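Local structure of VgrG protein (4DTH) at residues V35-A40 with W84-V89; T120-S125 with H149-G154; N226-L231 with K300-Q305; S233-T238 with P304-R309. The protein probably cross-links monomeric actin, using an actin cross-linking domain that binds ATP and magnesium ions. All coordinates share one frame; numbering follows the deposited sequence. Where two conformers were deposited one is given.

Interaction 1 of 4, residues V35-A40 with W84-V89; sequences VVAMPA and WQTHTV
W84 lays one face of its indole against the place where the chain leaves strand 34-38. CG stands anti to the carbonyl carbon (chi1 -80°), which brings the ring alongside P39. P39 CD lies 3.9 Å from the centroid of the W84 six-membered ring, a CH-pi contact over the face, while M38 CA makes a second one off-centre. Proline suits the spot: it is compact, and its C-H groups meet the electron-rich indole. The packing has a cost, for W84 NE1, 3.5 Å from P39 CG, is buried and has no hydrogen-bond partner in the model.

Q85 opens the strand and forms a hydrogen-bonded antiparallel pair with M38: Q85 N gives to M38 O (2.8 Å) and M38 N to Q85 O (3.0 Å). Its side chain bends at chi2 after CG passes A40, and its amide is held by S68 and N65. T86 and A37 make the non-hydrogen-bonded pair, where their CA atoms come within 4.2 Å and the small alanine methyl fits; T86 itself has two conformers, so the finer contacts of its side chain are doubtful. H87 restores the hydrogen-bonded pairing, its N reaching V36 O at 2.8 Å and its O receiving V36 N. A water links H87 NE2 to P39 O. Finally V89 CG2 crosses V36 at about a right angle, 3.6 Å from V36 CB, two beta-branched chains meshing in the buried interior.

Four nearly straight bonds thus satisfy the amides and carbonyls of V36, M38, Q85 and H87, and dispersion and CH-pi contacts secure the end where regular pairing stops.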
loop_
_atom_site.group_PDB
_atom_site.type_symbol
_atom_site.label_atom_id
_atom_site.label_comp_id
_atom_site.label_asym_id
_atom_site.label_seq_id
_atom_site.Cartn_x
_atom_site.Cartn_y
_atom_site.Cartn_z
ATOM N N VAL A 35 8.374 14.275 -14.391
ATOM C CA VAL A 35 7.001 14.391 -13.927
ATOM C C VAL A 35 6.049 13.967 -15.051
ATOM O O VAL A 35 6.437 13.929 -16.218
ATOM C CB VAL A 35 6.673 15.834 -13.456
ATOM C CG1 VAL A 35 7.398 16.186 -12.145
ATOM C CG2 VAL A 35 6.948 16.867 -14.563
ATOM N N VAL A 36 4.798 13.679 -14.685
ATOM C CA VAL A 36 3.698 13.454 -15.614
ATOM C C VAL A 36 2.734 14.626 -15.388
ATOM O O VAL A 36 2.508 15.027 -14.241
ATOM C CB VAL A 36 2.984 12.073 -15.485
ATOM C CG1 VAL A 36 2.346 11.873 -14.105
ATOM C CG2 VAL A 36 1.939 11.879 -16.595
ATOM N N ALA A 37 2.203 15.191 -16.464
ATOM C CA ALA A 37 1.190 16.235 -16.337
ATOM C C ALA A 37 -0.070 15.687 -16.979
ATOM O O ALA A 37 -0.004 15.001 -18.007
ATOM C CB ALA A 37 1.633 17.517 -16.996
ATOM N N MET A 38 -1.205 15.881 -16.310
ATOM C CA MET A 38 -2.490 15.352 -16.753
ATOM C C MET A 38 -3.613 16.330 -16.410
ATOM O O MET A 38 -3.411 17.145 -15.504
ATOM C CB MET A 38 -2.766 14.023 -16.033
ATOM C CG MET A 38 -2.226 12.834 -16.757
ATOM S SD MET A 38 -2.838 11.283 -16.069
ATOM C CE MET A 38 -1.765 11.091 -14.782
ATOM N N PRO A 39 -4.820 16.230 -17.038
ATOM C CA PRO A 39 -5.938 17.097 -16.613
ATOM C C PRO A 39 -6.240 16.928 -15.124
ATOM O O PRO A 39 -5.979 15.867 -14.559
ATOM C CB PRO A 39 -7.125 16.580 -17.436
ATOM C CG PRO A 39 -6.518 15.933 -18.630
ATOM C CD PRO A 39 -5.239 15.318 -18.128
ATOM N N ALA A 40 -6.787 17.965 -14.487
ATOM C CA ALA A 40 -7.172 17.900 -13.074
ATOM C C ALA A 40 -8.243 16.818 -12.890
ATOM O O ALA A 40 -9.030 16.570 -13.810
ATOM C CB ALA A 40 -7.710 19.248 -12.625
ATOM N N TRP A 84 -4.501 21.527 -16.048
ATOM C CA TRP A 84 -3.648 20.346 -15.902
ATOM C C TRP A 84 -2.735 20.471 -14.697
ATOM O O TRP A 84 -2.269 21.571 -14.375
ATOM C CB TRP A 84 -2.814 20.104 -17.170
ATOM C CG TRP A 84 -3.550 19.432 -18.293
ATOM C CD1 TRP A 84 -4.818 19.699 -18.728
ATOM C CD2 TRP A 84 -3.009 18.464 -19.203
ATOM N NE1 TRP A 84 -5.117 18.922 -19.825
ATOM C CE2 TRP A 84 -4.020 18.161 -20.144
ATOM C CE3 TRP A 84 -1.763 17.822 -19.314
ATOM C CZ2 TRP A 84 -3.828 17.232 -21.174
ATOM C CZ3 TRP A 84 -1.577 16.893 -20.330
ATOM C CH2 TRP A 84 -2.603 16.598 -21.239
ATOM N N GLN A 85 -2.495 19.336 -14.029
ATOM C CA GLN A 85 -1.659 19.243 -12.831
ATOM C C GLN A 85 -0.442 18.378 -13.084
ATOM O O GLN A 85 -0.531 17.416 -13.851
ATOM C CB GLN A 85 -2.465 18.620 -11.675
ATOM C CG GLN A 85 -3.719 19.420 -11.272
ATOM C CD GLN A 85 -3.361 20.728 -10.628
ATOM O OE1 GLN A 85 -2.677 20.763 -9.608
ATOM N NE2 GLN A 85 -3.816 21.830 -11.208
ATOM N N THR A 86 0.678 18.700 -12.431
ATOM C CA THR A 86 1.915 17.930 -12.529
ATOM C C THR A 86 2.015 16.991 -11.322
ATOM O O THR A 86 1.637 17.376 -10.209
ATOM C CB THR A 86 3.105 18.890 -12.634
ATOM O OG1 THR A 86 3.020 19.636 -13.847
ATOM C CG2 THR A 86 4.419 18.199 -12.576
ATOM N N HIS A 87 2.509 15.763 -11.541
ATOM C CA HIS A 87 2.694 14.778 -10.481
ATOM C C HIS A 87 3.978 14.031 -10.696
ATOM O O HIS A 87 4.422 13.893 -11.836
ATOM C CB HIS A 87 1.532 13.763 -10.458
ATOM C CG HIS A 87 0.168 14.357 -10.252
ATOM N ND1 HIS A 87 -0.455 14.318 -9.022
ATOM C CD2 HIS A 87 -0.675 14.924 -11.145
ATOM C CE1 HIS A 87 -1.633 14.895 -9.195
ATOM N NE2 HIS A 87 -1.806 15.279 -10.451
ATOM N N THR A 88 4.526 13.456 -9.630
ATOM C CA THR A 88 5.650 12.537 -9.774
ATOM C C THR A 88 5.039 11.241 -10.369
ATOM O O THR A 88 3.817 11.048 -10.318
ATOM C CB THR A 88 6.339 12.269 -8.428
ATOM O OG1 THR A 88 5.388 11.720 -7.511
ATOM C CG2 THR A 88 6.983 13.523 -7.840
ATOM N N VAL A 89 5.877 10.393 -10.947
ATOM C CA VAL A 89 5.455 9.128 -11.532
ATOM C C VAL A 89 5.840 8.009 -10.580
ATOM O O VAL A 89 6.985 7.929 -10.126
ATOM C CB VAL A 89 6.040 8.896 -12.947
ATOM C CG1 VAL A 89 5.818 7.458 -13.418
ATOM C CG2 VAL A 89 5.459 9.883 -13.954
HETATM O O HOH W 1 -4.110 15.192 -12.612
#

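Interaction 2 of 4, residues T120-S125 with H149-G154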
loop_
_atom_site.group_PDB
_atom_site.type_symbol
_atom_site.label_atom_id
_atom_site.label_comp_id
_atom_site.label_asym_id
_atom_site.label_seq_id
_atom_site.Cartn_x
_atom_site.Cartn_y
_atom_site.Cartn_z
ATOM N N THR A 120 15.481 8.466 -22.517
ATOM C CA THR A 120 15.505 8.832 -23.936
ATOM C C THR A 120 14.311 9.739 -24.247
ATOM O O THR A 120 14.479 10.725 -24.955
ATOM C CB THR A 120 15.530 7.556 -24.808
ATOM O OG1 THR A 120 16.721 6.840 -24.500
ATOM C CG2 THR A 120 15.495 7.852 -26.306
ATOM N N HIS A 121 13.121 9.419 -23.686
ATOM C CA HIS A 121 11.892 10.183 -23.928
ATOM C C HIS A 121 12.012 11.657 -23.564
ATOM O O HIS A 121 11.630 12.500 -24.355
ATOM C CB HIS A 121 10.689 9.540 -23.211
ATOM C CG HIS A 121 9.379 10.178 -23.569
ATOM N ND1 HIS A 121 8.670 9.787 -24.691
ATOM C CD2 HIS A 121 8.694 11.170 -22.944
ATOM C CE1 HIS A 121 7.572 10.525 -24.703
ATOM N NE2 HIS A 121 7.543 11.377 -23.678
ATOM N N ILE A 122 12.568 11.981 -22.402
ATOM C CA ILE A 122 12.732 13.391 -22.000
ATOM C C ILE A 122 13.843 14.114 -22.794
ATOM O O ILE A 122 13.908 15.349 -22.805
ATOM C CB ILE A 122 12.911 13.547 -20.475
ATOM C CG1 ILE A 122 14.191 12.811 -19.980
ATOM C CG2 ILE A 122 11.636 13.125 -19.723
ATOM C CD1 ILE A 122 14.734 13.257 -18.570
ATOM N N ASP A 123 14.708 13.338 -23.456
ATOM C CA ASP A 123 15.775 13.912 -24.262
ATOM C C ASP A 123 15.269 14.308 -25.635
ATOM O O ASP A 123 15.651 15.355 -26.138
ATOM C CB ASP A 123 16.956 12.940 -24.378
ATOM C CG ASP A 123 18.201 13.584 -24.949
ATOM O OD1 ASP A 123 18.661 14.607 -24.379
ATOM O OD2 ASP A 123 18.705 13.085 -25.965
ATOM N N GLN A 124 14.403 13.486 -26.244
ATOM C CA GLN A 124 13.954 13.783 -27.600
ATOM C C GLN A 124 12.476 14.054 -27.800
ATOM O O GLN A 124 12.077 14.482 -28.886
ATOM C CB GLN A 124 14.413 12.678 -28.529
ATOM C CG GLN A 124 13.802 11.337 -28.225
ATOM C CD GLN A 124 14.551 10.249 -28.924
ATOM O OE1 GLN A 124 15.790 10.254 -28.997
ATOM N NE2 GLN A 124 13.809 9.275 -29.426
ATOM N N SER A 125 11.671 13.759 -26.782
ATOM C CA SER A 125 10.236 13.951 -26.844
ATOM C C SER A 125 9.747 14.631 -25.572
ATOM O O SER A 125 8.689 14.288 -25.066
ATOM C CB SER A 125 9.538 12.611 -27.067
ATOM O OG SER A 125 9.908 12.088 -28.333
ATOM N N HIS A 149 -1.997 12.907 -21.377
ATOM C CA HIS A 149 -0.874 13.127 -20.467
ATOM C C HIS A 149 0.344 13.584 -21.248
ATOM O O HIS A 149 0.393 13.429 -22.470
ATOM C CB HIS A 149 -0.529 11.840 -19.660
ATOM C CG HIS A 149 0.291 10.836 -20.424
ATOM N ND1 HIS A 149 -0.306 9.853 -21.194
ATOM C CD2 HIS A 149 1.638 10.716 -20.531
ATOM C CE1 HIS A 149 0.687 9.168 -21.739
ATOM N NE2 HIS A 149 1.876 9.651 -21.368
ATOM N N VAL A 150 1.334 14.132 -20.539
ATOM C CA VAL A 150 2.647 14.462 -21.091
ATOM C C VAL A 150 3.697 14.062 -20.063
ATOM O O VAL A 150 3.427 14.088 -18.856
ATOM C CB VAL A 150 2.847 15.932 -21.582
ATOM C CG1 VAL A 150 1.944 16.264 -22.762
ATOM C CG2 VAL A 150 2.686 16.955 -20.455
ATOM N N ILE A 151 4.887 13.702 -20.540
ATOM C CA ILE A 151 6.023 13.374 -19.677
ATOM C C ILE A 151 7.029 14.500 -19.876
ATOM O O ILE A 151 7.365 14.822 -21.021
ATOM C CB ILE A 151 6.639 11.983 -20.036
ATOM C CG1 ILE A 151 5.616 10.830 -19.862
ATOM C CG2 ILE A 151 7.953 11.727 -19.245
ATOM C CD1 ILE A 151 5.118 10.574 -18.386
ATOM N N ALA A 152 7.532 15.071 -18.777
ATOM C CA ALA A 152 8.503 16.159 -18.847
ATOM C C ALA A 152 9.623 15.991 -17.841
ATOM O O ALA A 152 9.390 15.548 -16.718
ATOM C CB ALA A 152 7.821 17.501 -18.658
ATOM N N ALA A 153 10.841 16.362 -18.246
ATOM C CA ALA A 153 12.045 16.280 -17.418
ATOM C C ALA A 153 11.967 17.178 -16.201
ATOM O O ALA A 153 11.327 18.234 -16.243
ATOM C CB ALA A 153 13.247 16.681 -18.244
ATOM N N GLY A 154 12.636 16.751 -15.133
ATOM C CA GLY A 154 12.717 17.505 -13.890
ATOM C C GLY A 154 11.354 17.775 -13.298
ATOM O O GLY A 154 10.556 16.849 -13.130
#
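I122 meets A153 at the heart of this contact, and H121 meets I151, two residues back on the strand. I122 CD1 lies 3.7 Å from A153 CB, while I122 CG2 comes within 3.6 Å of A153 N and also reaches I151 CG2, 4.0 Å away. The first torsion explains the spread: with chi1 at 62°, CG1 sits between the backbone N and the carbonyl carbon, and the two branches straddle the small alanine. Alanine lets the helix come close here; the branched isoleucine supplies the bulk on the helix side. H121 crosses I151 at about a right angle, its CD2 3.7 Å from I151 CB, and the approach to the ring is oblique. No polar pair joins the segments, so the contact is van der Waals packing between buried groups.

One shell out, S125 CB lies 3.7 Å above one face of the H121 ring, and H121 NE2 is hydrogen-bonded to Q128 O, so the imidazole is fixed in its rotation. S125, the first residue to leave helical geometry, still gives its N to H121 O at 2.7 Å. The chain that follows the helix then runs along the strand: I151 makes backbone hydrogen bonds with H127 and Q128, and N126 OD1 bonds A153 N. V150 and A152 bond to A37 and V35 of strand 34-38.

The axes of helix 120-124 and strand 150-153 pass 7.7 Å apart at 84°: in this mixed helix-and-sheet protein the C-terminal end of helix 101-124 packs nearly perpendicular to the strand, against I151 and A153, and is tied to it by its own following loop.

Interaction 3 of 4, residues N226-L231 with K300-Q305; sequences NVFAYL and KHIKPQ
F228 reaches the neighbouring helix because its CG stands anti to the backbone N (chi1 174°), which carries the ring across the gap. I302 answers with an extended chain from CB to CD1 that slides past the phenyl in the opposite direction, and Q305 brings CG to the ring's far end, the bend at chi2 turning its amide back so that NE2 lies at the ring edge. H301 O and I302 N also lie at that edge, near the ring plane. F228 CE1 is 3.5 Å from H301 O, so the weakly positive C-H edge faces a carbonyl oxygen. F228 CE1 also touches H301 CB at 3.7 Å. At the outer end F228 CZ meets Q305 CG at 3.7 Å, the ring and amide planes standing 84° apart.

These are two helices of a helical bundle, 221-245 and 292-307. Their local axes run 10.4 Å apart, with 36° between their directions, a spacing wide enough to need large residues as fillers: a phenylalanine from one side and an isoleucine from the other. The second helix is kinked at P304, whose nitrogen carries no hydrogen for a bond to the turn before; just beyond, Q305 N makes a weak bond to I302 O.

On the next turn of the first helix, L231 CB packs on I302 CD1 at 3.7 Å, the two chains lying obliquely, and F228 CD1 to I302 CG1, at 3.9 Å, completes the apolar strip. The F209 ring meets the phenyl, and F319 touches I302. H301 sends its polar end elsewhere, with ND1 hydrogen-bonded to A297 O.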
loop_
_atom_site.group_PDB
_atom_site.type_symbol
_atom_site.label_atom_id
_atom_site.label_comp_id
_atom_site.label_asym_id
_atom_site.label_seq_id
_atom_site.Cartn_x
_atom_site.Cartn_y
_atom_site.Cartn_z
ATOM N N ASN A 226 -5.185 -15.882 18.004
ATOM C CA ASN A 226 -4.435 -15.180 16.962
ATOM C C ASN A 226 -5.193 -13.947 16.485
ATOM O O ASN A 226 -4.592 -12.871 16.384
ATOM C CB ASN A 226 -4.136 -16.119 15.781
ATOM C CG ASN A 226 -3.028 -17.110 16.055
ATOM O OD1 ASN A 226 -2.025 -16.804 16.682
ATOM N ND2 ASN A 226 -3.152 -18.314 15.551
ATOM N N VAL A 227 -6.509 -14.091 16.215
ATOM C CA VAL A 227 -7.352 -12.974 15.771
ATOM C C VAL A 227 -7.394 -11.907 16.868
ATOM O O VAL A 227 -7.239 -10.719 16.570
ATOM C CB VAL A 227 -8.772 -13.402 15.313
ATOM C CG1 VAL A 227 -9.650 -12.183 15.017
ATOM C CG2 VAL A 227 -8.697 -14.305 14.079
ATOM N N PHE A 228 -7.560 -12.334 18.130
ATOM C CA PHE A 228 -7.590 -11.404 19.259
ATOM C C PHE A 228 -6.294 -10.609 19.344
ATOM O O PHE A 228 -6.360 -9.396 19.476
ATOM C CB PHE A 228 -7.843 -12.149 20.579
ATOM C CG PHE A 228 -7.733 -11.274 21.807
ATOM C CD1 PHE A 228 -8.823 -10.532 22.251
ATOM C CD2 PHE A 228 -6.554 -11.222 22.541
ATOM C CE1 PHE A 228 -8.733 -9.757 23.412
ATOM C CE2 PHE A 228 -6.473 -10.454 23.712
ATOM C CZ PHE A 228 -7.559 -9.718 24.123
ATOM N N ALA A 229 -5.124 -11.280 19.278
ATOM C CA ALA A 229 -3.842 -10.571 19.360
ATOM C C ALA A 229 -3.657 -9.574 18.213
ATOM O O ALA A 229 -3.187 -8.460 18.450
ATOM C CB ALA A 229 -2.692 -11.550 19.387
ATOM N N TYR A 230 -4.050 -9.963 16.991
ATOM C CA TYR A 230 -3.937 -9.120 15.804
ATOM C C TYR A 230 -4.813 -7.869 15.948
ATOM O O TYR A 230 -4.299 -6.747 15.846
ATOM C CB TYR A 230 -4.316 -9.929 14.545
ATOM C CG TYR A 230 -4.281 -9.113 13.269
ATOM C CD1 TYR A 230 -3.070 -8.740 12.687
ATOM C CD2 TYR A 230 -5.455 -8.671 12.668
ATOM C CE1 TYR A 230 -3.032 -7.972 11.527
ATOM C CE2 TYR A 230 -5.430 -7.916 11.497
ATOM C CZ TYR A 230 -4.215 -7.566 10.932
ATOM O OH TYR A 230 -4.190 -6.801 9.797
ATOM N N LEU A 231 -6.128 -8.061 16.187
ATOM C CA LEU A 231 -7.073 -6.947 16.326
ATOM C C LEU A 231 -6.749 -6.069 17.522
ATOM O O LEU A 231 -6.712 -4.850 17.370
ATOM C CB LEU A 231 -8.522 -7.449 16.412
ATOM C CG LEU A 231 -9.136 -7.957 15.112
ATOM C CD1 LEU A 231 -10.556 -8.450 15.350
ATOM C CD2 LEU A 231 -9.127 -6.860 14.014
ATOM N N LYS A 300 -15.769 -9.209 22.363
ATOM C CA LYS A 300 -16.153 -8.889 23.738
ATOM C C LYS A 300 -14.920 -8.648 24.620
ATOM O O LYS A 300 -14.951 -7.746 25.457
ATOM C CB LYS A 300 -17.051 -10.001 24.328
ATOM C CG LYS A 300 -18.508 -9.578 24.546
ATOM C CD LYS A 300 -19.492 -10.448 23.762
ATOM C CE LYS A 300 -20.931 -10.001 23.876
ATOM N NZ LYS A 300 -21.830 -11.160 24.129
ATOM N N HIS A 301 -13.822 -9.394 24.388
ATOM C CA HIS A 301 -12.581 -9.274 25.164
ATOM C C HIS A 301 -11.655 -8.116 24.785
ATOM O O HIS A 301 -10.754 -7.783 25.560
ATOM C CB HIS A 301 -11.829 -10.607 25.203
ATOM C CG HIS A 301 -12.468 -11.606 26.111
ATOM N ND1 HIS A 301 -13.422 -12.494 25.649
ATOM C CD2 HIS A 301 -12.284 -11.814 27.435
ATOM C CE1 HIS A 301 -13.780 -13.218 26.702
ATOM N NE2 HIS A 301 -13.108 -12.855 27.793
ATOM N N ILE A 302 -11.874 -7.482 23.624
ATOM C CA ILE A 302 -11.031 -6.355 23.201
ATOM C C ILE A 302 -11.291 -5.086 24.025
ATOM O O ILE A 302 -10.330 -4.421 24.398
ATOM C CB ILE A 302 -11.104 -6.088 21.675
ATOM C CG1 ILE A 302 -10.669 -7.339 20.878
ATOM C CG2 ILE A 302 -10.234 -4.865 21.286
ATOM C CD1 ILE A 302 -10.848 -7.236 19.343
ATOM N N LYS A 303 -12.575 -4.732 24.255
ATOM C CA LYS A 303 -13.003 -3.525 24.997
ATOM C C LYS A 303 -12.177 -3.287 26.296
ATOM O O LYS A 303 -11.608 -2.197 26.427
ATOM C CB LYS A 303 -14.526 -3.545 25.314
ATOM C CG LYS A 303 -15.469 -3.565 24.100
ATOM C CD LYS A 303 -16.958 -3.543 24.531
ATOM C CE LYS A 303 -17.898 -3.646 23.347
ATOM N NZ LYS A 303 -19.262 -3.123 23.630
ATOM N N PRO A 304 -12.019 -4.275 27.220
ATOM C CA PRO A 304 -11.230 -4.000 28.439
ATOM C C PRO A 304 -9.747 -3.763 28.199
ATOM O O PRO A 304 -9.127 -3.081 29.008
ATOM C CB PRO A 304 -11.458 -5.232 29.333
ATOM C CG PRO A 304 -12.473 -6.058 28.659
ATOM C CD PRO A 304 -12.614 -5.629 27.251
ATOM N N GLN A 305 -9.181 -4.316 27.116
ATOM C CA GLN A 305 -7.772 -4.091 26.770
ATOM C C GLN A 305 -7.555 -2.601 26.453
ATOM O O GLN A 305 -6.569 -2.018 26.903
ATOM C CB GLN A 305 -7.337 -4.977 25.596
ATOM C CG GLN A 305 -7.443 -6.477 25.894
ATOM C CD GLN A 305 -6.442 -6.979 26.907
ATOM O OE1 GLN A 305 -5.374 -6.386 27.136
ATOM N NE2 GLN A 305 -6.773 -8.093 27.548
#

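Interaction 4 of 4, residues S233-T238 with P304-R309; sequences SIYLKT and PQLQSR
L236 is packed among three residues of the facing segment. In the tight part, L236 CD2 lies 3.6 Å from Q305 O and 3.9 Å from L306 CD2, and it also touches R309 CD, while CD1 lies over the R309 guanidinium. L306, in turn, lodges beside Y235, its CD2 3.7 Å from Y235 O and its CD1 meeting the ring edge at Y235 CD2, 4.0 Å away. Two leucines suit this place, since each forked end can touch backbone and side chain together. The Y235 ring is further stacked on F322, so it also joins helix 312-323.

The solvent side is looser and belongs to R309. Its chain runs extended from CG to NE, crossing L236 at about a right angle, and L236 CD1 sits 3.7 Å above the plane of the R309 guanidinium, offset toward its rim. What keeps the flat group there is its own segment, through Q305: R309 NH1 donates to Q305 O at 2.8 Å (151° at the hydrogen) and to Q305 OE1 at 3.0 Å (161°), both partners lying close to the guanidinium plane. The bond to OE1 probably helps to orient the Q305 amide.

An arginine can therefore do two things at once: its in-plane N-H groups satisfy polar atoms of Q305, while its aliphatic stem and guanidinium face probably help to shield the leucine from water.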
loop_
_atom_site.group_PDB
_atom_site.type_symbol
_atom_site.label_atom_id
_atom_site.label_comp_id
_atom_site.label_asym_id
_atom_site.label_seq_id
_atom_site.Cartn_x
_atom_site.Cartn_y
_atom_site.Cartn_z
ATOM N N SER A 233 -3.857 -5.604 18.986
ATOM C CA SER A 233 -2.632 -4.857 18.674
ATOM C C SER A 233 -2.942 -3.639 17.793
ATOM O O SER A 233 -2.449 -2.550 18.072
ATOM C CB SER A 233 -1.593 -5.757 18.012
ATOM O OG SER A 233 -1.161 -6.752 18.934
ATOM N N ILE A 234 -3.795 -3.814 16.769
ATOM C CA ILE A 234 -4.192 -2.722 15.872
ATOM C C ILE A 234 -5.006 -1.663 16.624
ATOM O O ILE A 234 -4.736 -0.472 16.468
ATOM C CB ILE A 234 -4.930 -3.253 14.618
ATOM C CG1 ILE A 234 -3.930 -3.978 13.688
ATOM C CG2 ILE A 234 -5.667 -2.097 13.864
ATOM C CD1 ILE A 234 -4.536 -4.599 12.460
ATOM N N TYR A 235 -6.002 -2.100 17.425
ATOM C CA TYR A 235 -6.858 -1.171 18.175
ATOM C C TYR A 235 -6.035 -0.337 19.159
ATOM O O TYR A 235 -6.220 0.879 19.224
ATOM C CB TYR A 235 -7.976 -1.916 18.930
ATOM C CG TYR A 235 -9.144 -2.422 18.103
ATOM C CD1 TYR A 235 -8.954 -2.925 16.815
ATOM C CD2 TYR A 235 -10.417 -2.517 18.654
ATOM C CE1 TYR A 235 -10.010 -3.480 16.091
ATOM C CE2 TYR A 235 -11.482 -3.054 17.934
ATOM C CZ TYR A 235 -11.269 -3.562 16.666
ATOM O OH TYR A 235 -12.337 -4.060 15.966
ATOM N N LEU A 236 -5.111 -0.990 19.904
ATOM C CA LEU A 236 -4.247 -0.318 20.876
ATOM C C LEU A 236 -3.289 0.655 20.198
ATOM O O LEU A 236 -3.122 1.770 20.686
ATOM C CB LEU A 236 -3.473 -1.325 21.751
ATOM C CG LEU A 236 -4.301 -2.179 22.716
ATOM C CD1 LEU A 236 -3.389 -3.126 23.502
ATOM C CD2 LEU A 236 -5.134 -1.318 23.673
ATOM N N LYS A 237 -2.686 0.251 19.060
ATOM C CA LYS A 237 -1.795 1.128 18.297
ATOM C C LYS A 237 -2.550 2.353 17.755
ATOM O O LYS A 237 -2.011 3.465 17.793
ATOM C CB LYS A 237 -1.079 0.366 17.164
ATOM C CG LYS A 237 -0.063 1.213 16.382
ATOM C CD LYS A 237 1.143 1.630 17.225
ATOM C CE LYS A 237 2.190 2.295 16.370
ATOM N NZ LYS A 237 3.385 2.621 17.187
ATOM N N THR A 238 -3.800 2.148 17.272
ATOM C CA THR A 238 -4.622 3.250 16.756
ATOM C C THR A 238 -4.874 4.268 17.880
ATOM O O THR A 238 -4.725 5.471 17.659
ATOM C CB THR A 238 -5.899 2.730 16.091
ATOM O OG1 THR A 238 -5.525 1.859 15.020
ATOM C CG2 THR A 238 -6.756 3.867 15.515
ATOM N N PRO A 304 -12.019 -4.275 27.220
ATOM C CA PRO A 304 -11.230 -4.000 28.439
ATOM C C PRO A 304 -9.747 -3.763 28.199
ATOM O O PRO A 304 -9.127 -3.081 29.008
ATOM C CB PRO A 304 -11.458 -5.232 29.333
ATOM C CG PRO A 304 -12.473 -6.058 28.659
ATOM C CD PRO A 304 -12.614 -5.629 27.251
ATOM N N GLN A 305 -9.181 -4.316 27.116
ATOM C CA GLN A 305 -7.772 -4.091 26.770
ATOM C C GLN A 305 -7.555 -2.601 26.453
ATOM O O GLN A 305 -6.569 -2.018 26.903
ATOM C CB GLN A 305 -7.337 -4.977 25.596
ATOM C CG GLN A 305 -7.443 -6.477 25.894
ATOM C CD GLN A 305 -6.442 -6.979 26.907
ATOM O OE1 GLN A 305 -5.374 -6.386 27.136
ATOM N NE2 GLN A 305 -6.773 -8.093 27.548
ATOM N N LEU A 306 -8.501 -1.981 25.729
ATOM C CA LEU A 306 -8.430 -0.541 25.460
ATOM C C LEU A 306 -8.685 0.243 26.756
ATOM O O LEU A 306 -7.922 1.150 27.091
ATOM C CB LEU A 306 -9.480 -0.140 24.415
ATOM C CG LEU A 306 -9.145 -0.411 22.941
ATOM C CD1 LEU A 306 -10.409 -0.457 22.102
ATOM C CD2 LEU A 306 -8.197 0.663 22.375
ATOM N N GLN A 307 -9.756 -0.117 27.476
ATOM C CA GLN A 307 -10.185 0.562 28.698
ATOM C C GLN A 307 -9.247 0.507 29.902
ATOM O O GLN A 307 -9.381 1.319 30.816
ATOM C CB GLN A 307 -11.634 0.201 29.043
ATOM C CG GLN A 307 -12.596 0.785 28.012
ATOM C CD GLN A 307 -13.975 0.174 28.011
ATOM O OE1 GLN A 307 -14.585 -0.063 29.051
ATOM N NE2 GLN A 307 -14.554 0.045 26.820
ATOM N N SER A 308 -8.273 -0.422 29.888
ATOM C CA SER A 308 -7.305 -0.502 30.979
ATOM C C SER A 308 -6.103 0.404 30.643
ATOM O O SER A 308 -5.271 0.676 31.504
ATOM C CB SER A 308 -6.865 -1.951 31.208
ATOM O OG SER A 308 -6.215 -2.449 30.052
ATOM N N ARG A 309 -6.054 0.916 29.400
ATOM C CA ARG A 309 -4.943 1.739 28.906
ATOM C C ARG A 309 -5.324 3.136 28.441
ATOM O O ARG A 309 -4.471 4.034 28.444
ATOM C CB ARG A 309 -4.292 1.033 27.716
ATOM C CG ARG A 309 -3.592 -0.266 28.081
ATOM C CD ARG A 309 -3.178 -1.002 26.826
ATOM N NE ARG A 309 -2.404 -2.217 27.101
ATOM C CZ ARG A 309 -2.937 -3.415 27.306
ATOM N NH1 ARG A 309 -4.256 -3.569 27.323
ATOM N NH2 ARG A 309 -2.159 -4.470 27.494
#

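Along the chain, interactions 1 and 2 close in series before interactions 3 and 4 open, and the two pairs lie on opposite sides of the chain's centre, 41 to 52 Å apart between centres. Interactions 1 and 2 touch, their centres 13 Å apart, because strands 34-38 and 150-153 are neighbours; strand 85-97 then leads on to helix 101-124. Interactions 3 and 4, centres 8 Å apart, are successive layers of one interface between helices 221-245 and 292-307, sharing P304 and Q305. All lie within the actin cross-linking domain, interactions 1 and 2 in a strand-rich part and interactions 3 and 4 in a helical part, with ATP and magnesium bound in the same chain.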